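Local coordinates for protein probable benzoylformate decarboxylase (Rhodococcus jostii, PDB 7ORX) that binds thiamine diphosphate and a sodium ion as a member of the thiamine diphosphate-dependent enzyme family, with two cofactor-binding domains flanking a Rossmann-like central one, at residues 454-459 / 524-529; 362-367 / 505-510; 494-499 / 518-523. One frame throughout, in Å; residues are numbered along the deposited sequence.

Following the chain from its N terminus, helix 358-368 opens contact 2, strand 452-457 opens contact 1 and strand 496-500 opens contact 3. Contact 2 closes first, when helix 503-515 returns to the earlier helix. Contact 3 closes at 518-523, where strand 520-525 pairs with 496-500, and contact 1 closes last, as the same strand runs on beside 452-457. Contact 3 therefore falls within the span of contact 1, while contact 2 crosses both. Contacts 1 and 3 join three adjacent strands of the C-terminal parallel sheet; contact 2 packs two helices over one face of it, with Phe-506 against Ile-454, Val-524 and Ile-522.

Contact 1: 454-459 / 524-529; sequences IILNNG and VRTNFD. With NA (sodium ion), chain J; TPP (thiamine diphosphate), chain I.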
loop_
_atom_site.group_PDB
_atom_site.type_symbol
_atom_site.label_atom_id
_atom_site.label_comp_id
_atom_site.label_asym_id
_atom_site.label_seq_id
_atom_site.Cartn_x
_atom_site.Cartn_y
_atom_site.Cartn_z
ATOM N N ILE C 454 -4.284 -37.968 -12.780
ATOM C CA ILE C 454 -3.122 -38.883 -12.702
ATOM C C ILE C 454 -2.097 -38.243 -11.787
ATOM O O ILE C 454 -1.543 -37.202 -12.153
ATOM C CB ILE C 454 -2.557 -39.140 -14.098
ATOM C CG1 ILE C 454 -3.605 -39.799 -14.988
ATOM C CG2 ILE C 454 -1.297 -39.951 -14.002
ATOM C CD1 ILE C 454 -3.193 -39.880 -16.457
ATOM N N ILE C 455 -1.892 -38.821 -10.615
ATOM C CA ILE C 455 -0.821 -38.399 -9.676
ATOM C C ILE C 455 0.452 -39.103 -10.138
ATOM O O ILE C 455 0.428 -40.294 -10.159
ATOM C CB ILE C 455 -1.179 -38.793 -8.234
ATOM C CG1 ILE C 455 -2.529 -38.234 -7.770
ATOM C CG2 ILE C 455 -0.069 -38.388 -7.304
ATOM C CD1 ILE C 455 -2.685 -36.765 -7.966
ATOM N N LEU C 456 1.486 -38.388 -10.551
ATOM C CA LEU C 456 2.809 -38.967 -10.817
ATOM C C LEU C 456 3.529 -38.934 -9.486
ATOM O O LEU C 456 3.933 -37.847 -9.087
ATOM C CB LEU C 456 3.572 -38.141 -11.838
ATOM C CG LEU C 456 3.112 -38.313 -13.274
ATOM C CD1 LEU C 456 1.826 -37.587 -13.510
ATOM C CD2 LEU C 456 4.115 -37.741 -14.246
ATOM N N ASN C 457 3.600 -40.082 -8.814
ATOM C CA ASN C 457 4.138 -40.207 -7.443
ATOM C C ASN C 457 5.569 -40.742 -7.503
ATOM O O ASN C 457 5.718 -41.977 -7.621
ATOM C CB ASN C 457 3.278 -41.141 -6.593
ATOM C CG ASN C 457 3.807 -41.274 -5.176
ATOM O OD1 ASN C 457 4.930 -40.864 -4.890
ATOM N ND2 ASN C 457 2.992 -41.809 -4.281
ATOM N N ASN C 458 6.572 -39.872 -7.361
ATOM C CA ASN C 458 7.990 -40.286 -7.291
ATOM C C ASN C 458 8.524 -40.134 -5.854
ATOM O O ASN C 458 9.735 -40.274 -5.658
ATOM C CB ASN C 458 8.822 -39.656 -8.413
ATOM C CG ASN C 458 8.859 -38.159 -8.471
ATOM O OD1 ASN C 458 8.412 -37.492 -7.553
ATOM N ND2 ASN C 458 9.394 -37.650 -9.570
ATOM N N GLY C 459 7.651 -39.968 -4.862
ATOM C CA GLY C 459 8.003 -39.960 -3.426
ATOM C C GLY C 459 8.765 -38.712 -2.990
ATOM O O GLY C 459 9.184 -38.676 -1.827
ATOM N N VAL C 524 0.070 -43.257 -10.215
ATOM C CA VAL C 524 1.138 -43.979 -10.951
ATOM C C VAL C 524 2.382 -43.860 -10.098
ATOM O O VAL C 524 2.710 -42.749 -9.747
ATOM C CB VAL C 524 1.408 -43.359 -12.329
ATOM C CG1 VAL C 524 2.540 -44.064 -13.036
ATOM C CG2 VAL C 524 0.160 -43.352 -13.185
ATOM N N ARG C 525 3.055 -44.961 -9.809
ATOM C CA ARG C 525 4.404 -44.941 -9.208
ATOM C C ARG C 525 5.385 -44.631 -10.340
ATOM O O ARG C 525 5.409 -45.384 -11.338
ATOM C CB ARG C 525 4.698 -46.274 -8.513
ATOM C CG ARG C 525 5.794 -46.166 -7.473
ATOM C CD ARG C 525 7.055 -46.877 -7.913
ATOM N NE ARG C 525 7.127 -48.252 -7.401
ATOM C CZ ARG C 525 7.870 -48.675 -6.368
ATOM N NH1 ARG C 525 8.624 -47.825 -5.687
ATOM N NH2 ARG C 525 7.863 -49.960 -6.021
ATOM N N THR C 526 6.148 -43.546 -10.206
ATOM C CA THR C 526 7.113 -43.058 -11.231
ATOM C C THR C 526 8.536 -43.100 -10.675
ATOM O O THR C 526 8.686 -43.179 -9.422
ATOM C CB THR C 526 6.773 -41.641 -11.714
ATOM O OG1 THR C 526 6.795 -40.769 -10.587
ATOM C CG2 THR C 526 5.434 -41.562 -12.419
ATOM N N ASN C 527 9.528 -43.061 -11.572
ATOM C CA ASN C 527 10.977 -43.107 -11.235
ATOM C C ASN C 527 11.588 -41.717 -11.394
ATOM O O ASN C 527 11.353 -41.013 -12.471
ATOM C CB ASN C 527 11.776 -44.066 -12.119
ATOM C CG ASN C 527 11.038 -45.358 -12.379
ATOM O OD1 ASN C 527 10.525 -45.996 -11.446
ATOM N ND2 ASN C 527 10.967 -45.725 -13.647
ATOM N N PHE C 528 12.366 -41.343 -10.379
ATOM C CA PHE C 528 13.152 -40.091 -10.352
ATOM C C PHE C 528 14.622 -40.489 -10.490
ATOM O O PHE C 528 15.060 -41.286 -9.616
ATOM C CB PHE C 528 12.840 -39.258 -9.096
ATOM C CG PHE C 528 13.565 -37.938 -9.118
ATOM C CD1 PHE C 528 13.292 -37.007 -10.118
ATOM C CD2 PHE C 528 14.578 -37.667 -8.208
ATOM C CE1 PHE C 528 14.000 -35.819 -10.193
ATOM C CE2 PHE C 528 15.289 -36.482 -8.293
ATOM C CZ PHE C 528 15.002 -35.561 -9.285
ATOM N N ASP C 529 15.307 -39.968 -11.523
ATOM C CA ASP C 529 16.775 -40.110 -11.781
ATOM C C ASP C 529 17.622 -39.530 -10.628
ATOM O O ASP C 529 17.685 -38.279 -10.482
ATOM C CB ASP C 529 17.211 -39.427 -13.090
ATOM C CG ASP C 529 16.703 -40.098 -14.353
ATOM O OD1 ASP C 529 15.659 -39.615 -14.834
ATOM O OD2 ASP C 529 17.342 -41.093 -14.836
HETATM NA NA NA J . 7.314 -35.795 -6.929
HETATM N "N1'" TPP I . 5.227 -23.889 -2.792
HETATM C "C2'" TPP I . 4.411 -23.439 -3.754
HETATM C CM2 TPP I . 3.058 -22.947 -3.356
HETATM N "N3'" TPP I . 4.721 -23.387 -5.049
HETATM C "C4'" TPP I . 5.943 -23.811 -5.411
HETATM N "N4'" TPP I . 6.228 -23.740 -6.718
HETATM C "C5'" TPP I . 6.872 -24.319 -4.472
HETATM C "C6'" TPP I . 6.443 -24.314 -3.158
HETATM C "C7'" TPP I . 8.252 -24.830 -4.856
HETATM N N3 TPP I . 8.227 -26.082 -5.651
HETATM C C2 TPP I . 8.546 -26.105 -6.948
HETATM S S1 TPP I . 8.524 -27.683 -7.620
HETATM C C5 TPP I . 8.069 -28.313 -6.065
HETATM C C4 TPP I . 7.872 -27.334 -5.144
HETATM C CM4 TPP I . 7.385 -27.537 -3.739
HETATM C C6 TPP I . 7.984 -29.796 -5.836
HETATM C C7 TPP I . 6.669 -30.393 -6.242
HETATM O O7 TPP I . 6.968 -31.456 -7.166
HETATM P PA TPP I . 5.900 -32.597 -7.493
HETATM O O1A TPP I . 4.471 -32.198 -7.658
HETATM O O2A TPP I . 6.167 -33.635 -6.455
HETATM O O3A TPP I . 6.509 -32.992 -8.923
HETATM P PB TPP I . 8.006 -33.513 -9.295
HETATM O O1B TPP I . 8.045 -33.787 -10.790
HETATM O O2B TPP I . 8.980 -32.439 -8.862
HETATM O O3B TPP I . 8.157 -34.778 -8.478
HETATM O O HOH W 1 6.047 -36.511 -8.795
#
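The parallel strands ending at Asn-457 and Arg-525 carry part of the diphosphate and metal site of the C-terminal thiamine diphosphate domain, where Asn-457 and Asn-458 close the family's GDG-NN motif that includes Asp-431. Val-524 N donates to Ile-455 O at 3.0 Å, and Asn-457 N to Val-524 O, also at 3.0 Å. The pairing persists just past the strand end: Thr-526 N reaches Asn-457 O at 3.1 Å.

On one face of the sheet the branched chains of Ile-454 and Val-524 lie side by side and touch through their CG2 methyls at 3.8 Å, apolar bulk suited to the helices 358-368 and 503-515 that cover them. Thr-526 works in two directions. Its CG2 packs against Leu-456 CB at 3.9 Å, whereas OG1, set between backbone N and carbonyl carbon (chi1 59°), lies beside Asn-458 CB. Phe-528 then flanks the Asn-458 amide, their planes 70° apart.

Asn-458 is a ligand of the sodium ion, together with Asp-431, the carbonyl of Thr-460, diphosphate oxygens O2A and O3B and a water; that water also donates to Leu-456 O. The strand and the first residue beyond it thus supply, respectively, a second-shell carbonyl and a direct ligand. Asn-457 does not face the metal. With CG anti to the backbone N (chi1 -179°), it projects from the sheet face opposite Leu-456. An asparagine suits this post because its amide offers both a donor and an acceptor: ND2 bonds Glu-523 OE2, while OD1 closes an Asx turn by accepting from Gly-459 N at 2.9 Å.

Contact 2: 362-367 / 505-510; sequences FALVRA and DFTTAF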
loop_
_atom_site.group_PDB
_atom_site.type_symbol
_atom_site.label_atom_id
_atom_site.label_comp_id
_atom_site.label_asym_id
_atom_site.label_seq_id
_atom_site.Cartn_x
_atom_site.Cartn_y
_atom_site.Cartn_z
ATOM N N PHE C 362 3.741 -40.754 -20.468
ATOM C CA PHE C 362 3.150 -39.783 -21.414
ATOM C C PHE C 362 2.883 -40.466 -22.753
ATOM O O PHE C 362 1.873 -40.184 -23.391
ATOM C CB PHE C 362 3.986 -38.507 -21.494
ATOM C CG PHE C 362 4.031 -37.699 -20.217
ATOM C CD1 PHE C 362 2.969 -37.662 -19.345
ATOM C CD2 PHE C 362 5.160 -36.983 -19.877
ATOM C CE1 PHE C 362 3.047 -36.967 -18.148
ATOM C CE2 PHE C 362 5.228 -36.268 -18.697
ATOM C CZ PHE C 362 4.164 -36.260 -17.830
ATOM N N ALA C 363 3.706 -41.403 -23.166
ATOM C CA ALA C 363 3.481 -42.163 -24.420
ATOM C C ALA C 363 2.242 -43.043 -24.276
ATOM O O ALA C 363 1.461 -43.081 -25.215
ATOM C CB ALA C 363 4.707 -42.949 -24.782
ATOM N N LEU C 364 2.060 -43.710 -23.135
ATOM C CA LEU C 364 0.798 -44.433 -22.796
ATOM C C LEU C 364 -0.364 -43.423 -22.778
ATOM O O LEU C 364 -1.411 -43.725 -23.340
ATOM C CB LEU C 364 0.939 -45.140 -21.447
ATOM C CG LEU C 364 1.449 -46.577 -21.499
ATOM C CD1 LEU C 364 2.229 -46.897 -22.784
ATOM C CD2 LEU C 364 2.308 -46.858 -20.256
ATOM N N VAL C 365 -0.204 -42.245 -22.188
ATOM C CA VAL C 365 -1.321 -41.269 -22.197
ATOM C C VAL C 365 -1.615 -40.858 -23.652
ATOM O O VAL C 365 -2.778 -40.770 -24.000
ATOM C CB VAL C 365 -1.014 -40.063 -21.293
ATOM C CG1 VAL C 365 -1.972 -38.912 -21.530
ATOM C CG2 VAL C 365 -0.989 -40.486 -19.821
ATOM N N ARG C 366 -0.606 -40.639 -24.484
ATOM C CA ARG C 366 -0.825 -40.271 -25.901
ATOM C C ARG C 366 -1.700 -41.333 -26.575
ATOM O O ARG C 366 -2.694 -40.966 -27.208
ATOM C CB ARG C 366 0.501 -40.109 -26.652
ATOM C CG ARG C 366 0.335 -39.731 -28.118
ATOM C CD ARG C 366 1.640 -39.680 -28.877
ATOM N NE ARG C 366 2.415 -40.939 -29.007
ATOM C CZ ARG C 366 3.571 -41.205 -28.400
ATOM N NH1 ARG C 366 4.121 -40.350 -27.559
ATOM N NH2 ARG C 366 4.171 -42.349 -28.612
ATOM N N ALA C 367 -1.335 -42.602 -26.442
ATOM C CA ALA C 367 -1.987 -43.755 -27.104
ATOM C C ALA C 367 -3.415 -43.972 -26.588
ATOM O O ALA C 367 -4.236 -44.444 -27.361
ATOM C CB ALA C 367 -1.143 -44.975 -26.881
ATOM N N ASP C 505 -0.987 -52.277 -16.417
ATOM C CA ASP C 505 -2.000 -51.885 -15.395
ATOM C C ASP C 505 -2.439 -50.436 -15.624
ATOM O O ASP C 505 -3.599 -50.120 -15.362
ATOM C CB ASP C 505 -1.497 -51.829 -13.948
ATOM C CG ASP C 505 -0.886 -53.073 -13.324
ATOM O OD1 ASP C 505 -1.359 -54.206 -13.622
ATOM O OD2 ASP C 505 0.046 -52.872 -12.478
ATOM N N PHE C 506 -1.506 -49.564 -15.981
ATOM C CA PHE C 506 -1.834 -48.163 -16.285
ATOM C C PHE C 506 -2.774 -48.125 -17.493
ATOM O O PHE C 506 -3.817 -47.472 -17.381
ATOM C CB PHE C 506 -0.621 -47.289 -16.584
ATOM C CG PHE C 506 -1.091 -45.924 -16.988
ATOM C CD1 PHE C 506 -1.592 -45.056 -16.039
ATOM C CD2 PHE C 506 -1.156 -45.563 -18.322
ATOM C CE1 PHE C 506 -2.118 -43.830 -16.419
ATOM C CE2 PHE C 506 -1.675 -44.327 -18.698
ATOM C CZ PHE C 506 -2.167 -43.462 -17.748
ATOM N N THR C 507 -2.434 -48.788 -18.597
ATOM C CA THR C 507 -3.251 -48.754 -19.840
ATOM C C THR C 507 -4.686 -49.171 -19.500
ATOM O O THR C 507 -5.613 -48.565 -20.017
ATOM C CB THR C 507 -2.667 -49.637 -20.954
ATOM O OG1 THR C 507 -1.485 -48.996 -21.415
ATOM C CG2 THR C 507 -3.633 -49.902 -22.091
ATOM N N THR C 508 -4.857 -50.147 -18.613
ATOM C CA THR C 508 -6.169 -50.694 -18.151
ATOM C C THR C 508 -6.910 -49.620 -17.342
ATOM O O THR C 508 -8.035 -49.276 -17.739
ATOM C CB THR C 508 -5.988 -51.987 -17.347
ATOM O OG1 THR C 508 -5.488 -52.993 -18.235
ATOM C CG2 THR C 508 -7.263 -52.487 -16.698
ATOM N N ALA C 509 -6.310 -49.138 -16.243
ATOM C CA ALA C 509 -6.903 -48.152 -15.305
ATOM C C ALA C 509 -7.318 -46.897 -16.084
ATOM O O ALA C 509 -8.405 -46.373 -15.805
ATOM C CB ALA C 509 -5.937 -47.862 -14.172
ATOM N N PHE C 510 -6.493 -46.469 -17.032
ATOM C CA PHE C 510 -6.712 -45.268 -17.871
ATOM C C PHE C 510 -7.880 -45.505 -18.822
ATOM O O PHE C 510 -8.739 -44.623 -18.867
ATOM C CB PHE C 510 -5.440 -44.894 -18.634
ATOM C CG PHE C 510 -5.458 -43.560 -19.337
ATOM C CD1 PHE C 510 -5.834 -42.402 -18.677
ATOM C CD2 PHE C 510 -5.060 -43.463 -20.655
ATOM C CE1 PHE C 510 -5.839 -41.176 -19.330
ATOM C CE2 PHE C 510 -5.085 -42.251 -21.310
ATOM C CZ PHE C 510 -5.472 -41.106 -20.649
#
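The ring of Phe-506 lies against Leu-364 and Val-365 obliquely, while one of its faces is taken by its own helix: Phe-510 CB sits 3.6 Å above the ring plane, displaced toward the rim. Leu-364 CB approaches ring atom CD2 of Phe-506 at 3.8 Å, and Val-365 CG2 approaches CZ of the same ring, also at 3.8 Å. The second ring, Phe-510, comes one helical turn later and likewise meets its neighbours at a slant; its CE2 lies 3.8 Å from Val-365 O, so part of its contact is with backbone, and its CZ is 4.2 Å from Val-365 CG1. Both phenylalanines point toward the facing helix, and with CG anti to the backbone N (chi1 175° for Phe-506) the rings extend across the gap between axes 10.3 Å apart.

Helices 358-368 and 503-515 pack on one side of the parallel alpha/beta sheet of the C-terminal domain, crossing at -39° with their N-to-C directions roughly aligned. Beneath them Ile-454 of strand 452-457 touches Val-365 and both rings, in keeping with the apolar residues on this side.

Nearer the solvent the size and polarity change. Leu-364 crosses Thr-507 at about a right angle, its CG 3.8 Å from OG1. A threonine suits this exposed place, its OG1 also hydrogen-bonding back to Ala-503 O.

Contact 3: 494-499 / 518-523; sequences GVRGTA and APTLIE
Strands 496-499 and 520-523 run parallel, 4.7 Å apart at closest approach and 16° askew, with Gly-497 opposite Leu-521 and Ala-499 opposite Glu-523. Thr-498 is gripped on both its backbone atoms: N donates to Leu-521 O at 3.1 Å, and O accepts from Glu-523 N at 2.9 Å. Leu-521 N completes the set by donating to Arg-496 O.

Just before the first strand Val-495 points toward the other segment. With CG1 anti to the backbone N (chi1 180°), that methyl rests 3.5 Å from Pro-519 O, and CG2 lies beside the CB-CG side of the Pro-519 ring, 3.9 Å from each of these two carbons. This compact apolar pair is covered by helix 440-447.

The two strands are the ends of a beta-alpha-beta crossover through helix 503-515, which lies on the face bearing Thr-498, Thr-520 and Ile-522. Arg-496 runs alongside Thr-520 there, and the methyl CG2 of Thr-520 meets the guanidinium at its edge, 3.9 Å from NH1. The small Thr-498 fits under Ala-509 of the helix.

On the opposite face, Gly-497 and Ala-499 present little bulk beside Leu-521 and Glu-523. Leu-521 packs against helices 440-447 and 486-493. Glu-523 extends its chain along this face; besides Asn-457, its carboxylate has a weak hydrogen bond from Phe-486 N, at the start of helix 486-493.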
loop_
_atom_site.group_PDB
_atom_site.type_symbol
_atom_site.label_atom_id
_atom_site.label_comp_id
_atom_site.label_asym_id
_atom_site.label_seq_id
_atom_site.Cartn_x
_atom_site.Cartn_y
_atom_site.Cartn_z
ATOM N N GLY C 494 -14.380 -38.989 -1.694
ATOM C CA GLY C 494 -15.502 -39.589 -2.443
ATOM C C GLY C 494 -15.169 -39.749 -3.905
ATOM O O GLY C 494 -16.103 -39.946 -4.707
ATOM N N VAL C 495 -13.888 -39.680 -4.262
ATOM C CA VAL C 495 -13.415 -40.071 -5.618
ATOM C C VAL C 495 -12.808 -41.486 -5.611
ATOM O O VAL C 495 -11.972 -41.792 -4.775
ATOM C CB VAL C 495 -12.433 -39.038 -6.168
ATOM C CG1 VAL C 495 -11.916 -39.408 -7.554
ATOM C CG2 VAL C 495 -13.100 -37.704 -6.199
ATOM N N ARG C 496 -13.190 -42.267 -6.609
ATOM C CA ARG C 496 -12.733 -43.656 -6.859
ATOM C C ARG C 496 -11.271 -43.565 -7.302
ATOM O O ARG C 496 -10.994 -42.823 -8.230
ATOM C CB ARG C 496 -13.702 -44.322 -7.859
ATOM C CG ARG C 496 -13.107 -45.213 -8.954
ATOM C CD ARG C 496 -14.068 -45.666 -10.079
ATOM N NE ARG C 496 -13.844 -47.071 -10.482
ATOM C CZ ARG C 496 -13.117 -47.499 -11.525
ATOM N NH1 ARG C 496 -12.540 -46.628 -12.349
ATOM N NH2 ARG C 496 -12.972 -48.811 -11.708
ATOM N N GLY C 497 -10.369 -44.291 -6.645
ATOM C CA GLY C 497 -8.927 -44.245 -6.954
ATOM C C GLY C 497 -8.310 -45.620 -7.056
ATOM O O GLY C 497 -8.747 -46.480 -6.330
ATOM N N THR C 498 -7.330 -45.804 -7.940
ATOM C CA THR C 498 -6.510 -47.046 -8.044
ATOM C C THR C 498 -5.037 -46.627 -8.126
ATOM O O THR C 498 -4.788 -45.537 -8.616
ATOM C CB THR C 498 -6.997 -47.957 -9.187
ATOM O OG1 THR C 498 -6.074 -47.969 -10.280
ATOM C CG2 THR C 498 -8.366 -47.568 -9.709
ATOM N N ALA C 499 -4.124 -47.436 -7.591
ATOM C CA ALA C 499 -2.652 -47.312 -7.704
ATOM C C ALA C 499 -2.148 -48.350 -8.705
ATOM O O ALA C 499 -2.667 -49.453 -8.767
ATOM C CB ALA C 499 -1.988 -47.494 -6.355
ATOM N N ALA C 518 -17.702 -40.250 -13.669
ATOM C CA ALA C 518 -17.352 -39.728 -12.327
ATOM C C ALA C 518 -15.866 -39.407 -12.293
ATOM O O ALA C 518 -15.066 -39.976 -13.044
ATOM C CB ALA C 518 -17.736 -40.711 -11.230
ATOM N N PRO C 519 -15.440 -38.468 -11.412
ATOM C CA PRO C 519 -14.023 -38.263 -11.151
ATOM C C PRO C 519 -13.393 -39.618 -10.828
ATOM O O PRO C 519 -14.006 -40.427 -10.130
ATOM C CB PRO C 519 -13.960 -37.331 -9.944
ATOM C CG PRO C 519 -15.330 -37.420 -9.356
ATOM C CD PRO C 519 -16.269 -37.641 -10.529
ATOM N N THR C 520 -12.196 -39.808 -11.364
ATOM C CA THR C 520 -11.315 -40.991 -11.174
ATOM C C THR C 520 -9.895 -40.489 -10.962
ATOM O O THR C 520 -9.506 -39.509 -11.625
ATOM C CB THR C 520 -11.362 -41.899 -12.402
ATOM O OG1 THR C 520 -11.333 -41.041 -13.544
ATOM C CG2 THR C 520 -12.627 -42.717 -12.436
ATOM N N LEU C 521 -9.179 -41.118 -10.051
ATOM C CA LEU C 521 -7.774 -40.814 -9.751
ATOM C C LEU C 521 -6.963 -42.068 -10.002
ATOM O O LEU C 521 -7.319 -43.108 -9.444
ATOM C CB LEU C 521 -7.656 -40.416 -8.286
ATOM C CG LEU C 521 -6.242 -40.052 -7.868
ATOM C CD1 LEU C 521 -6.241 -38.804 -6.996
ATOM C CD2 LEU C 521 -5.557 -41.216 -7.191
ATOM N N ILE C 522 -5.891 -41.960 -10.768
ATOM C CA ILE C 522 -4.888 -43.046 -10.923
ATOM C C ILE C 522 -3.606 -42.577 -10.262
ATOM O O ILE C 522 -3.095 -41.586 -10.696
ATOM C CB ILE C 522 -4.661 -43.327 -12.405
ATOM C CG1 ILE C 522 -5.927 -43.854 -13.065
ATOM C CG2 ILE C 522 -3.510 -44.263 -12.600
ATOM C CD1 ILE C 522 -5.947 -43.615 -14.558
ATOM N N GLU C 523 -3.100 -43.288 -9.259
ATOM C CA GLU C 523 -1.790 -42.983 -8.655
ATOM C C GLU C 523 -0.780 -43.836 -9.397
ATOM O O GLU C 523 -0.873 -45.012 -9.293
ATOM C CB GLU C 523 -1.793 -43.264 -7.163
ATOM C CG GLU C 523 -0.456 -42.986 -6.517
ATOM C CD GLU C 523 -0.326 -43.432 -5.055
ATOM O OE1 GLU C 523 -1.365 -43.788 -4.443
ATOM O OE2 GLU C 523 0.815 -43.427 -4.509
#